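Local coordinates for protein zinc-finger (Saccharomonospora viridis, PDB 3RMQ) that is of unknown function but binds a zinc ion through three cysteines and one histidine, at residues D79-R83 / F84-P88. The protein carries 1 engineered substitution. Sequence-based numbering, arbitrary orientation.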
loop_
_atom_site.group_PDB
_atom_site.type_symbol
_atom_site.label_atom_id
_atom_site.label_comp_id
_atom_site.label_asym_id
_atom_site.label_seq_id
_atom_site.Cartn_x
_atom_site.Cartn_y
_atom_site.Cartn_z
ATOM N N ASP A 79 -12.828 4.505 -6.911
ATOM C CA ASP A 79 -13.807 3.722 -6.135
ATOM C C ASP A 79 -13.151 2.920 -5.022
ATOM O O ASP A 79 -13.667 2.831 -3.921
ATOM C CB ASP A 79 -14.558 2.749 -7.039
ATOM C CG ASP A 79 -15.565 3.444 -7.915
ATOM O OD1 ASP A 79 -15.886 4.624 -7.617
ATOM O OD2 ASP A 79 -16.033 2.812 -8.895
ATOM N N LEU A 80 -12.001 2.339 -5.335
ATOM C CA LEU A 80 -11.215 1.558 -4.397
ATOM C C LEU A 80 -10.756 2.427 -3.202
ATOM O O LEU A 80 -10.852 2.039 -2.035
ATOM C CB LEU A 80 -9.990 1.042 -5.171
ATOM C CG LEU A 80 -8.976 0.167 -4.474
ATOM C CD1 LEU A 80 -9.705 -1.081 -3.945
ATOM C CD2 LEU A 80 -7.826 -0.215 -5.448
ATOM N N ALA A 81 -10.245 3.610 -3.510
ATOM C CA ALA A 81 -9.583 4.459 -2.508
ATOM C C ALA A 81 -10.599 4.941 -1.494
ATOM O O ALA A 81 -10.271 5.254 -0.346
ATOM C CB ALA A 81 -8.925 5.646 -3.181
ATOM N N HIS A 82 -11.854 4.982 -1.923
ATOM C CA HIS A 82 -12.872 5.571 -1.107
ATOM C C HIS A 82 -13.049 4.800 0.175
ATOM O O HIS A 82 -13.553 5.350 1.134
ATOM C CB HIS A 82 -14.183 5.739 -1.882
ATOM C CG HIS A 82 -14.242 7.019 -2.660
ATOM N ND1 HIS A 82 -13.196 7.459 -3.447
ATOM C CD2 HIS A 82 -15.204 7.967 -2.753
ATOM C CE1 HIS A 82 -13.518 8.614 -4.001
ATOM N NE2 HIS A 82 -14.730 8.946 -3.595
ATOM N N ARG A 83 -12.587 3.556 0.251
ATOM C CA ARG A 83 -12.803 2.824 1.495
ATOM C C ARG A 83 -11.712 2.951 2.565
ATOM O O ARG A 83 -11.806 2.315 3.620
ATOM C CB ARG A 83 -13.059 1.359 1.192
ATOM C CG ARG A 83 -11.831 0.590 0.903
ATOM C CD ARG A 83 -12.179 -0.557 -0.004
ATOM N NE ARG A 83 -11.115 -1.541 0.002
ATOM C CZ ARG A 83 -11.114 -2.633 -0.743
ATOM N NH1 ARG A 83 -10.090 -3.475 -0.670
ATOM N NH2 ARG A 83 -12.132 -2.872 -1.564
ATOM N N PHE A 84 -10.684 3.767 2.327
ATOM C CA PHE A 84 -9.649 4.010 3.347
ATOM C C PHE A 84 -9.775 5.399 3.976
ATOM O O PHE A 84 -10.397 6.287 3.395
ATOM C CB PHE A 84 -8.254 3.877 2.705
ATOM C CG PHE A 84 -7.996 2.526 2.138
ATOM C CD1 PHE A 84 -7.817 1.456 2.985
ATOM C CD2 PHE A 84 -7.900 2.325 0.769
ATOM C CE1 PHE A 84 -7.566 0.194 2.483
ATOM C CE2 PHE A 84 -7.667 1.076 0.251
ATOM C CZ PHE A 84 -7.487 -0.002 1.112
ATOM N N ASP A 85 -9.159 5.574 5.146
ATOM C CA ASP A 85 -8.958 6.890 5.754
ATOM C C ASP A 85 -7.594 7.438 5.311
ATOM O O ASP A 85 -6.604 6.739 5.363
ATOM C CB ASP A 85 -9.015 6.775 7.279
ATOM C CG ASP A 85 -10.359 6.213 7.778
ATOM O OD1 ASP A 85 -11.376 6.358 7.053
ATOM O OD2 ASP A 85 -10.392 5.619 8.885
ATOM N N TRP A 86 -7.559 8.683 4.878
ATOM C CA TRP A 86 -6.388 9.247 4.235
ATOM C C TRP A 86 -5.827 10.457 5.000
ATOM O O TRP A 86 -6.373 11.570 4.940
ATOM C CB TRP A 86 -6.753 9.701 2.837
ATOM C CG TRP A 86 -7.038 8.574 1.900
ATOM C CD1 TRP A 86 -8.260 8.038 1.565
ATOM C CD2 TRP A 86 -6.072 7.880 1.162
ATOM N NE1 TRP A 86 -8.089 7.031 0.640
ATOM C CE2 TRP A 86 -6.751 6.921 0.362
ATOM C CE3 TRP A 86 -4.694 7.968 1.077
ATOM C CZ2 TRP A 86 -6.073 6.040 -0.465
ATOM C CZ3 TRP A 86 -4.020 7.113 0.228
ATOM C CH2 TRP A 86 -4.711 6.151 -0.527
ATOM N N SER A 87 -4.738 10.235 5.718
ATOM C CA SER A 87 -4.080 11.304 6.444
ATOM C C SER A 87 -3.146 12.052 5.502
ATOM O O SER A 87 -2.859 11.575 4.411
ATOM C CB SER A 87 -3.268 10.723 7.573
ATOM O OG SER A 87 -2.209 9.987 7.015
ATOM N N PRO A 88 -2.665 13.233 5.926
ATOM C CA PRO A 88 -1.743 13.959 5.052
ATOM C C PRO A 88 -0.493 13.129 4.796
ATOM O O PRO A 88 0.057 13.193 3.713
ATOM C CB PRO A 88 -1.418 15.241 5.855
ATOM C CG PRO A 88 -2.621 15.461 6.698
ATOM C CD PRO A 88 -3.131 14.059 7.059
#
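The carbonyl oxygen of Ala-81 accepts two hydrogen bonds, one from the backbone and one from a side chain. The first closes a type I beta turn from Ala-81 to Phe-84, where the chain leaves helix 74-81 for the linker to helix 88-97. In it Phe-84 N lies 3.1 Å from Ala-81 O. The second comes from the indole of Trp-86, whose NE1 is 3.0 Å from Ala-81 O. Both bonds are nearly straight, and the two donors come from opposite faces of the carbonyl plane. Phe-84 N sits well above that plane; the indole N-H is tilted from it by 35°. The oxygen lies almost in the indole plane, so the ring meets it edge-on. The indole bond ties Trp-86, two residues past the turn, back to it and sets the ring edge against the carbonyl.

Ala-81 CB touches Trp-86 CZ2 at 4.0 Å. The buried indole also packs on Pro-60 of helix 60-69 and on Ile-91 and Leu-94 of helix 88-97, so it joins these two helices. Phe-84 packs on Thr-63, and its side chain is about 7 Å from that of zinc ligand Cys-59.

Arg-83 and Phe-84 run side by side. With chi1 at 79°, Arg-83 CG is set between its own N and C and lies over one face of the phenyl ring, a CH-pi contact 4.2 Å from the centroid. Further along the arginine chain, Leu-80 CD1 covers one face of the guanidinium, 3.8 Å above its plane.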